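Local coordinates for protein CaaX farnesyltransferase alpha subunit Ram2 (Aspergillus fumigatus, PDB 4L9P) that probably serves, paired with its beta subunit, as the alpha subunit of a protein prenyltransferase that attaches farnesyl or geranylgeranyl groups to CAAX proteins, at residues D239-E244 against A272-S277; S250-A255 against S260-A265; T89-R94 against W126-V131. The protein carries 1 engineered substitution. One frame throughout, in Å; residues are numbered along the deposited sequence.

Contact 1 (D239-E244 against A272-S277); sequences DLVDSE and AGRPLS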
loop_
_atom_site.group_PDB
_atom_site.type_symbol
_atom_site.label_atom_id
_atom_site.label_comp_id
_atom_site.label_asym_id
_atom_site.label_seq_id
_atom_site.Cartn_x
_atom_site.Cartn_y
_atom_site.Cartn_z
ATOM N N ASP A 239 -6.645 -31.530 -16.284
ATOM C CA ASP A 239 -7.944 -31.210 -16.880
ATOM C C ASP A 239 -8.506 -29.923 -16.320
ATOM O O ASP A 239 -9.147 -29.154 -17.041
ATOM C CB ASP A 239 -8.978 -32.316 -16.650
ATOM C CG ASP A 239 -8.618 -33.595 -17.330
ATOM O OD1 ASP A 239 -8.082 -33.600 -18.464
ATOM O OD2 ASP A 239 -8.887 -34.621 -16.702
ATOM N N LEU A 240 -8.269 -29.691 -15.029
ATOM C CA LEU A 240 -8.604 -28.403 -14.406
ATOM C C LEU A 240 -7.808 -27.268 -15.061
ATOM O O LEU A 240 -8.350 -26.206 -15.388
ATOM C CB LEU A 240 -8.250 -28.440 -12.928
ATOM C CG LEU A 240 -8.520 -27.106 -12.202
ATOM C CD1 LEU A 240 -10.010 -26.738 -12.361
ATOM C CD2 LEU A 240 -8.192 -27.268 -10.699
ATOM N N VAL A 241 -6.502 -27.481 -15.244
ATOM C CA VAL A 241 -5.722 -26.464 -15.912
ATOM C C VAL A 241 -6.308 -26.176 -17.306
ATOM O O VAL A 241 -6.519 -24.980 -17.664
ATOM C CB VAL A 241 -4.236 -26.857 -15.970
ATOM C CG1 VAL A 241 -3.459 -25.913 -16.890
ATOM C CG2 VAL A 241 -3.635 -26.843 -14.535
ATOM N N ASP A 242 -6.576 -27.229 -18.098
ATOM C CA ASP A 242 -7.155 -26.973 -19.418
ATOM C C ASP A 242 -8.478 -26.195 -19.356
ATOM O O ASP A 242 -8.705 -25.280 -20.146
ATOM C CB ASP A 242 -7.482 -28.298 -20.148
ATOM C CG ASP A 242 -6.258 -29.100 -20.523
ATOM O OD1 ASP A 242 -5.132 -28.551 -20.494
ATOM O OD2 ASP A 242 -6.460 -30.312 -20.877
ATOM N N SER A 243 -9.356 -26.565 -18.415
ATOM C CA SER A 243 -10.636 -25.905 -18.245
ATOM C C SER A 243 -10.453 -24.416 -17.888
ATOM O O SER A 243 -11.132 -23.528 -18.419
ATOM C CB SER A 243 -11.407 -26.622 -17.111
ATOM O OG SER A 243 -12.621 -25.958 -16.799
ATOM N N GLU A 244 -9.518 -24.126 -17.003
ATOM C CA GLU A 244 -9.310 -22.729 -16.594
ATOM C C GLU A 244 -8.694 -21.889 -17.699
ATOM O O GLU A 244 -8.997 -20.708 -17.835
ATOM C CB GLU A 244 -8.414 -22.718 -15.353
ATOM C CG GLU A 244 -9.190 -23.189 -14.124
ATOM C CD GLU A 244 -10.335 -22.258 -13.770
ATOM O OE1 GLU A 244 -10.089 -21.031 -13.686
ATOM O OE2 GLU A 244 -11.478 -22.749 -13.542
ATOM N N ALA A 272 0.932 -24.550 -13.369
ATOM C CA ALA A 272 0.922 -25.866 -14.018
ATOM C C ALA A 272 2.301 -26.305 -14.569
ATOM O O ALA A 272 2.466 -27.464 -15.000
ATOM C CB ALA A 272 -0.102 -25.865 -15.147
ATOM N N GLY A 273 3.286 -25.386 -14.610
ATOM C CA GLY A 273 4.567 -25.774 -15.199
ATOM C C GLY A 273 4.510 -25.858 -16.709
ATOM O O GLY A 273 5.276 -26.607 -17.347
ATOM N N ARG A 274 3.603 -25.086 -17.281
ATOM C CA ARG A 274 3.431 -25.075 -18.716
ATOM C C ARG A 274 3.968 -23.774 -19.319
ATOM O O ARG A 274 3.935 -22.703 -18.692
ATOM C CB ARG A 274 1.971 -25.215 -19.074
ATOM C CG ARG A 274 1.370 -26.546 -18.735
ATOM C CD ARG A 274 -0.056 -26.546 -19.280
ATOM N NE ARG A 274 -0.840 -27.668 -18.817
ATOM C CZ ARG A 274 -2.075 -27.923 -19.240
ATOM N NH1 ARG A 274 -2.648 -27.173 -20.180
ATOM N NH2 ARG A 274 -2.731 -28.939 -18.730
ATOM N N PRO A 275 4.432 -23.855 -20.576
ATOM C CA PRO A 275 5.046 -22.671 -21.177
ATOM C C PRO A 275 4.048 -21.680 -21.772
ATOM O O PRO A 275 2.984 -22.083 -22.185
ATOM C CB PRO A 275 5.901 -23.264 -22.293
ATOM C CG PRO A 275 5.112 -24.478 -22.719
ATOM C CD PRO A 275 4.535 -25.057 -21.440
ATOM N N LEU A 276 4.406 -20.394 -21.842
ATOM C CA LEU A 276 3.575 -19.394 -22.531
ATOM C C LEU A 276 3.283 -19.792 -23.990
ATOM O O LEU A 276 2.265 -19.426 -24.549
ATOM C CB LEU A 276 4.254 -18.032 -22.481
ATOM C CG LEU A 276 4.427 -17.483 -21.060
ATOM C CD1 LEU A 276 5.237 -16.192 -21.112
ATOM C CD2 LEU A 276 3.090 -17.244 -20.300
ATOM N N SER A 277 4.164 -20.580 -24.593
ATOM C CA SER A 277 3.958 -20.950 -25.989
ATOM C C SER A 277 2.671 -21.782 -26.223
ATOM O O SER A 277 2.206 -21.907 -27.368
ATOM C CB SER A 277 5.201 -21.672 -26.557
ATOM O OG SER A 277 5.483 -22.803 -25.761
#

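Contact 2 (S250-A255 against S260-A265); sequences SRILEA and SPWSYA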
loop_
_atom_site.group_PDB
_atom_site.type_symbol
_atom_site.label_atom_id
_atom_site.label_comp_id
_atom_site.label_asym_id
_atom_site.label_seq_id
_atom_site.Cartn_x
_atom_site.Cartn_y
_atom_site.Cartn_z
ATOM N N SER A 250 -12.089 -17.610 -23.330
ATOM C CA SER A 250 -13.457 -17.155 -23.633
ATOM C C SER A 250 -13.730 -15.762 -23.077
ATOM O O SER A 250 -14.407 -14.952 -23.707
ATOM C CB SER A 250 -14.475 -18.091 -23.020
ATOM O OG SER A 250 -14.454 -19.339 -23.666
ATOM N N ARG A 251 -13.206 -15.476 -21.889
ATOM C CA ARG A 251 -13.387 -14.143 -21.346
ATOM C C ARG A 251 -12.573 -13.099 -22.116
ATOM O O ARG A 251 -13.048 -11.990 -22.336
ATOM C CB ARG A 251 -13.008 -14.108 -19.862
ATOM C CG ARG A 251 -13.847 -15.031 -18.964
ATOM C CD ARG A 251 -15.340 -14.615 -18.814
ATOM N NE ARG A 251 -16.169 -14.824 -19.934
ATOM C CZ ARG A 251 -16.631 -16.029 -20.316
ATOM N NH1 ARG A 251 -16.237 -17.124 -19.665
ATOM N NH2 ARG A 251 -17.448 -16.156 -21.383
ATOM N N ILE A 252 -11.335 -13.448 -22.494
ATOM C CA ILE A 252 -10.484 -12.526 -23.292
ATOM C C ILE A 252 -11.218 -12.122 -24.582
ATOM O O ILE A 252 -11.247 -10.935 -24.947
ATOM C CB ILE A 252 -9.139 -13.179 -23.611
ATOM C CG1 ILE A 252 -8.298 -13.168 -22.299
ATOM C CG2 ILE A 252 -8.414 -12.433 -24.756
ATOM C CD1 ILE A 252 -7.061 -14.079 -22.400
ATOM N N LEU A 253 -11.883 -13.068 -25.232
ATOM C CA LEU A 253 -12.525 -12.748 -26.510
ATOM C C LEU A 253 -13.670 -11.721 -26.343
ATOM O O LEU A 253 -14.008 -10.998 -27.279
ATOM C CB LEU A 253 -13.056 -14.040 -27.160
ATOM C CG LEU A 253 -11.971 -14.988 -27.682
ATOM C CD1 LEU A 253 -12.573 -16.371 -27.965
ATOM C CD2 LEU A 253 -11.283 -14.425 -28.931
ATOM N N GLU A 254 -14.235 -11.613 -25.151
ATOM C CA GLU A 254 -15.253 -10.588 -24.910
ATOM C C GLU A 254 -14.686 -9.186 -24.821
ATOM O O GLU A 254 -15.431 -8.205 -25.017
ATOM C CB GLU A 254 -16.016 -10.871 -23.608
ATOM C CG GLU A 254 -16.738 -12.208 -23.619
ATOM C CD GLU A 254 -17.276 -12.645 -22.262
ATOM O OE1 GLU A 254 -16.937 -12.085 -21.217
ATOM O OE2 GLU A 254 -18.091 -13.570 -22.257
ATOM N N ALA A 255 -13.376 -9.068 -24.512
ATOM C CA ALA A 255 -12.755 -7.741 -24.243
ATOM C C ALA A 255 -11.263 -7.946 -24.228
ATOM O O ALA A 255 -10.649 -8.107 -23.198
ATOM C CB ALA A 255 -13.255 -7.129 -22.893
ATOM N N SER A 260 -6.823 -8.398 -16.906
ATOM C CA SER A 260 -7.009 -9.392 -15.822
ATOM C C SER A 260 -6.959 -10.865 -16.255
ATOM O O SER A 260 -6.238 -11.624 -15.644
ATOM C CB SER A 260 -8.305 -9.109 -15.036
ATOM O OG SER A 260 -8.210 -7.837 -14.375
ATOM N N PRO A 261 -7.719 -11.266 -17.305
ATOM C CA PRO A 261 -7.665 -12.692 -17.699
ATOM C C PRO A 261 -6.312 -13.079 -18.302
ATOM O O PRO A 261 -5.953 -14.235 -18.188
ATOM C CB PRO A 261 -8.762 -12.831 -18.777
ATOM C CG PRO A 261 -8.953 -11.401 -19.328
ATOM C CD PRO A 261 -8.799 -10.552 -18.032
ATOM N N TRP A 262 -5.598 -12.145 -18.932
ATOM C CA TRP A 262 -4.260 -12.468 -19.446
ATOM C C TRP A 262 -3.330 -12.748 -18.274
ATOM O O TRP A 262 -2.528 -13.700 -18.307
ATOM C CB TRP A 262 -3.696 -11.323 -20.291
ATOM C CG TRP A 262 -4.401 -11.138 -21.608
ATOM C CD1 TRP A 262 -5.367 -10.222 -21.885
ATOM C CD2 TRP A 262 -4.108 -11.803 -22.841
ATOM N NE1 TRP A 262 -5.728 -10.286 -23.231
ATOM C CE2 TRP A 262 -4.979 -11.265 -23.830
ATOM C CE3 TRP A 262 -3.204 -12.825 -23.213
ATOM C CZ2 TRP A 262 -4.944 -11.692 -25.187
ATOM C CZ3 TRP A 262 -3.207 -13.285 -24.562
ATOM C CH2 TRP A 262 -4.047 -12.685 -25.524
ATOM N N SER A 263 -3.405 -11.917 -17.229
ATOM C CA SER A 263 -2.562 -12.134 -16.047
ATOM C C SER A 263 -2.974 -13.437 -15.355
ATOM O O SER A 263 -2.128 -14.180 -14.877
ATOM C CB SER A 263 -2.686 -10.963 -15.089
ATOM O OG SER A 263 -2.229 -9.765 -15.741
ATOM N N TYR A 264 -4.266 -13.708 -15.282
ATOM C CA TYR A 264 -4.727 -14.956 -14.651
ATOM C C TYR A 264 -4.153 -16.148 -15.438
ATOM O O TYR A 264 -3.595 -17.094 -14.846
ATOM C CB TYR A 264 -6.252 -14.962 -14.657
ATOM C CG TYR A 264 -6.845 -16.181 -14.036
ATOM C CD1 TYR A 264 -6.910 -16.284 -12.633
ATOM C CD2 TYR A 264 -7.319 -17.243 -14.813
ATOM C CE1 TYR A 264 -7.440 -17.417 -12.046
ATOM C CE2 TYR A 264 -7.866 -18.412 -14.232
ATOM C CZ TYR A 264 -7.913 -18.483 -12.848
ATOM O OH TYR A 264 -8.423 -19.608 -12.218
ATOM N N ALA A 265 -4.215 -16.107 -16.762
ATOM C CA ALA A 265 -3.680 -17.223 -17.559
ATOM C C ALA A 265 -2.182 -17.413 -17.378
ATOM O O ALA A 265 -1.703 -18.550 -17.290
ATOM C CB ALA A 265 -4.001 -17.043 -19.069
#

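Contact 3 (T89-R94 against W126-V131); sequences TVWIYR and WHHRQV. With EDO (1,2-ethanediol), chain I.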
loop_
_atom_site.group_PDB
_atom_site.type_symbol
_atom_site.label_atom_id
_atom_site.label_comp_id
_atom_site.label_asym_id
_atom_site.label_seq_id
_atom_site.Cartn_x
_atom_site.Cartn_y
_atom_site.Cartn_z
ATOM N N THR A 89 -9.798 1.416 18.680
ATOM C CA THR A 89 -9.755 0.901 20.069
ATOM C C THR A 89 -11.152 0.388 20.522
ATOM O O THR A 89 -11.259 -0.672 21.125
ATOM C CB THR A 89 -9.335 2.006 21.019
ATOM O OG1 THR A 89 -8.024 2.471 20.646
ATOM C CG2 THR A 89 -9.273 1.517 22.485
ATOM N N VAL A 90 -12.205 1.126 20.186
ATOM C CA VAL A 90 -13.524 0.733 20.742
ATOM C C VAL A 90 -13.985 -0.596 20.146
ATOM O O VAL A 90 -14.648 -1.391 20.817
ATOM C CB VAL A 90 -14.555 1.843 20.524
ATOM C CG1 VAL A 90 -15.047 1.924 19.114
ATOM C CG2 VAL A 90 -15.792 1.592 21.433
ATOM N N TRP A 91 -13.610 -0.911 18.890
ATOM C CA TRP A 91 -14.000 -2.212 18.328
ATOM C C TRP A 91 -13.282 -3.360 19.034
ATOM O O TRP A 91 -13.874 -4.421 19.285
ATOM C CB TRP A 91 -13.581 -2.255 16.834
ATOM C CG TRP A 91 -14.449 -1.491 15.934
ATOM C CD1 TRP A 91 -14.259 -0.192 15.430
ATOM C CD2 TRP A 91 -15.689 -1.937 15.414
ATOM N NE1 TRP A 91 -15.327 0.155 14.616
ATOM C CE2 TRP A 91 -16.213 -0.901 14.595
ATOM C CE3 TRP A 91 -16.438 -3.105 15.583
ATOM C CZ2 TRP A 91 -17.399 -1.049 13.894
ATOM C CZ3 TRP A 91 -17.634 -3.234 14.877
ATOM C CH2 TRP A 91 -18.100 -2.227 14.039
ATOM N N ILE A 92 -11.993 -3.182 19.307
ATOM C CA ILE A 92 -11.284 -4.248 19.993
ATOM C C ILE A 92 -11.844 -4.473 21.405
ATOM O O ILE A 92 -12.030 -5.631 21.829
ATOM C CB ILE A 92 -9.782 -3.907 20.070
ATOM C CG1 ILE A 92 -9.240 -3.913 18.622
ATOM C CG2 ILE A 92 -9.004 -4.882 20.985
ATOM C CD1 ILE A 92 -8.055 -3.172 18.492
ATOM N N TYR A 93 -12.169 -3.383 22.113
ATOM C CA TYR A 93 -12.763 -3.521 23.439
ATOM C C TYR A 93 -14.168 -4.172 23.322
ATOM O O TYR A 93 -14.511 -5.047 24.117
ATOM C CB TYR A 93 -12.826 -2.135 24.062
ATOM C CG TYR A 93 -13.432 -2.098 25.430
ATOM C CD1 TYR A 93 -12.983 -2.894 26.417
ATOM C CD2 TYR A 93 -14.488 -1.210 25.691
ATOM C CE1 TYR A 93 -13.593 -2.834 27.748
ATOM C CE2 TYR A 93 -15.078 -1.114 26.925
ATOM C CZ TYR A 93 -14.631 -1.925 27.960
ATOM O OH TYR A 93 -15.281 -1.789 29.187
ATOM N N ARG A 94 -14.962 -3.797 22.324
ATOM C CA ARG A 94 -16.257 -4.438 22.101
ATOM C C ARG A 94 -16.109 -5.941 21.960
ATOM O O ARG A 94 -16.871 -6.682 22.569
ATOM C CB ARG A 94 -16.964 -3.819 20.863
ATOM C CG ARG A 94 -18.296 -4.451 20.567
ATOM C CD ARG A 94 -19.009 -3.744 19.390
ATOM N NE ARG A 94 -20.338 -4.328 19.189
ATOM C CZ ARG A 94 -21.442 -3.847 19.738
ATOM N NH1 ARG A 94 -21.363 -2.799 20.548
ATOM N NH2 ARG A 94 -22.612 -4.448 19.486
ATOM N N TRP A 126 -14.523 -5.099 9.151
ATOM C CA TRP A 126 -14.221 -6.368 8.505
ATOM C C TRP A 126 -13.234 -7.201 9.292
ATOM O O TRP A 126 -13.331 -8.432 9.283
ATOM C CB TRP A 126 -13.822 -6.150 7.020
ATOM C CG TRP A 126 -15.061 -5.647 6.324
ATOM C CD1 TRP A 126 -15.451 -4.339 6.088
ATOM C CD2 TRP A 126 -16.150 -6.463 5.899
ATOM N NE1 TRP A 126 -16.744 -4.308 5.608
ATOM C CE2 TRP A 126 -17.187 -5.609 5.471
ATOM C CE3 TRP A 126 -16.354 -7.850 5.869
ATOM C CZ2 TRP A 126 -18.416 -6.107 5.001
ATOM C CZ3 TRP A 126 -17.547 -8.337 5.413
ATOM C CH2 TRP A 126 -18.583 -7.465 4.966
ATOM N N HIS A 127 -12.328 -6.554 10.026
ATOM C CA HIS A 127 -11.525 -7.274 11.011
ATOM C C HIS A 127 -12.435 -7.837 12.132
ATOM O O HIS A 127 -12.321 -9.010 12.508
ATOM C CB HIS A 127 -10.396 -6.436 11.607
ATOM C CG HIS A 127 -9.617 -7.217 12.602
ATOM N ND1 HIS A 127 -8.885 -8.326 12.246
ATOM C CD2 HIS A 127 -9.510 -7.101 13.951
ATOM C CE1 HIS A 127 -8.348 -8.865 13.335
ATOM N NE2 HIS A 127 -8.704 -8.135 14.382
ATOM N N HIS A 128 -13.394 -7.033 12.619
ATOM C CA HIS A 128 -14.276 -7.469 13.708
ATOM C C HIS A 128 -15.063 -8.671 13.224
ATOM O O HIS A 128 -15.274 -9.639 13.973
ATOM C CB HIS A 128 -15.218 -6.322 14.064
ATOM C CG HIS A 128 -16.052 -6.583 15.268
ATOM N ND1 HIS A 128 -15.519 -6.622 16.542
ATOM C CD2 HIS A 128 -17.397 -6.707 15.392
ATOM C CE1 HIS A 128 -16.516 -6.811 17.412
ATOM N NE2 HIS A 128 -17.672 -6.865 16.746
ATOM N N ARG A 129 -15.513 -8.670 11.974
ATOM C CA ARG A 129 -16.277 -9.809 11.440
ATOM C C ARG A 129 -15.430 -11.089 11.510
ATOM O O ARG A 129 -15.928 -12.167 11.890
ATOM C CB ARG A 129 -16.727 -9.543 9.999
ATOM C CG ARG A 129 -17.828 -10.529 9.571
ATOM C CD ARG A 129 -18.256 -10.241 8.123
ATOM N NE ARG A 129 -19.564 -10.864 7.852
ATOM C CZ ARG A 129 -20.741 -10.291 8.103
ATOM N NH1 ARG A 129 -20.804 -9.021 8.549
ATOM N NH2 ARG A 129 -21.871 -11.016 7.926
ATOM N N GLN A 130 -14.158 -10.983 11.141
ATOM C CA GLN A 130 -13.271 -12.143 11.166
ATOM C C GLN A 130 -13.018 -12.627 12.623
ATOM O O GLN A 130 -13.034 -13.848 12.907
ATOM C CB GLN A 130 -11.931 -11.730 10.548
ATOM C CG GLN A 130 -10.878 -12.848 10.563
ATOM C CD GLN A 130 -9.577 -12.428 9.830
ATOM O OE1 GLN A 130 -9.598 -11.644 8.842
ATOM N NE2 GLN A 130 -8.454 -12.893 10.342
ATOM N N VAL A 131 -12.890 -11.685 13.544
ATOM C CA VAL A 131 -12.723 -12.026 14.983
ATOM C C VAL A 131 -13.937 -12.846 15.446
ATOM O O VAL A 131 -13.761 -13.869 16.105
ATOM C CB VAL A 131 -12.538 -10.717 15.820
ATOM C CG1 VAL A 131 -12.609 -11.007 17.333
ATOM C CG2 VAL A 131 -11.183 -10.106 15.446
HETATM C C1 EDO I . -8.922 -13.838 15.141
HETATM O O1 EDO I . -7.723 -13.078 15.251
HETATM C C2 EDO I . -9.344 -13.787 13.687
HETATM O O2 EDO I . -8.257 -14.134 12.825
HETATM O O HOH W 1 -12.605 -6.365 16.678
#

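Contact 1 (D239-E244 against A272-S277)
R274 reaches across to D242 and fixes the polar half of this contact. Its chain runs extended from CG to NE and presents the guanidinium end-on in a salt bridge, with both terminal nitrogens on a single oxygen: NH1 lies 2.9 Å from D242 OD1, and NH2 lies 3.0 Å from the same OD1. The oxygen sits within a few degrees of the guanidinium plane, yet the two flat groups are turned 63° apart. NH1 meets OD1 nearly along the C-O axis, while NH2 comes from above the carboxylate. The positive charge is probably balanced by D242 together with E238 and E278, its other salt-bridge partners.

The apolar half belongs to V241. With CG1 anti to the backbone N (chi1 170°), that methyl lies over the centre of one guanidinium face, 3.4 Å from R274 CZ. The other methyl, CG2, packs 3.7 Å from A272 CB.

Between A272 and R274 the chain turns at G273, whose positive phi and two bonds back into the last helical turn make a Schellman motif. This C-terminal cap of helix 259-272 sends R274 back to the first turns of helix 238-254, tying the two helices at the open end of their antiparallel hairpin.

Contact 2 (S250-A255 against S260-A265)
I252 carries the contact, wedged between the pyrrolidine ring of P261 and the indole of W262. From its CB, CG1 departs anti to the carbonyl carbon (chi1 -74°), and this methylene comes up against the proline: I252 CG1 is 3.5 Å from P261 CG. P261 CB is almost as near the same methylene, so CG1 rests against both ring carbons rather than on one atom.

The branch methyl, CG2, turns to the tryptophan. I252 CG2 lies 3.6 Å from W262 CZ2 and also touches CE2, at the junction of the two indole rings. At the tip, CD1 is set over the indole face. It stands 3.8 Å from the centroid of the W262 five-membered ring and only 14° off the ring normal, a well-centred CH-pi contact. Both methyls thus serve chiefly the tryptophan, and the methylene between CB and CD1 chiefly the proline. The indole is also held at its polar edge, where NE1 gives a hydrogen bond to P256 O in the short connection between the helices.

The residue just before, R251, starts toward the other helix but bends back to its own. It forms a side-on salt bridge with E254 within helix 238-254, with R251 NE 3.1 Å from E254 OE1 and R251 NH2 2.8 Å from E254 OE2, both oxygens being met from above the carboxylate plane.

The contact closes the tight end of the hairpin of helices 238-254 and 259-272. W279 touches I252 and A265 from the loop beyond, H305 and A306 of helix 304-317 meet W262, W200 of helix 197-208 lies against P261, and the beta subunit Ram1 reaches S260 and A255.

Contact 3 (T89-R94 against W126-V131)
Two helices of neighbouring prenyltransferase alpha-subunit repeats, members of the TPR clan, face each other here through W91 of helix 88-100 and H128 of helix 123-133. The six-membered ring of W91 and the imidazole have centroids 4.9 Å apart and planes inclined at 59°, an oblique aromatic pair. W91 brings its outer benzo atoms to one face of H128, toward the rim: W91 CE3 is 3.5 Å from H128 CG, and W91 CZ3 is 3.5 Å from H128 CD2. H128 gets there because its CG is anti to the backbone N (chi1 -173°), which carries the ring out across the gap between the helices. R94 adds a lesser touch, its CD 4.3 Å from H128 NE2.

Each imidazole nitrogen has its own polar partner. H128 ND1 is 2.9 Å from a water lying in the ring plane, and that water makes a weak bond to W91 O, at 3.5 Å. H128 NE2 is hydrogen-bonded to E108 of helix 105-118, which also forms a salt bridge with R94, itself in cation-pi contact with W111. The indole NH of W91 goes to P85 O.

The chemistry is that of a buried polar seam set among aromatic rings. R94 NE and H128 NE2 stand 4.4 Å apart, and the carboxylate they share probably eases the burial of both side chains, while water and glutamate together fix the rotation of the imidazole.

In the fold
From the N terminus, contact 3 comes first: 89-94 meets 126-131 and closes a loop containing helix 105-118, tying successive repeats together; Ram1 also touches both of these helices. The chain then runs through helices 146-156, 161-174, 180-192 and 197-208 before helix 238-254 begins the next closure. Contact 1 opens there and shuts at the loop after helix 259-272; contact 2 falls wholly within that span. These two secure opposite ends of one helical hairpin, with centres about 14 Å apart, and meet through E244 and Y264. Contact 3 lies across the chain's centre from them, about 41 and 38 Å away, centre to centre.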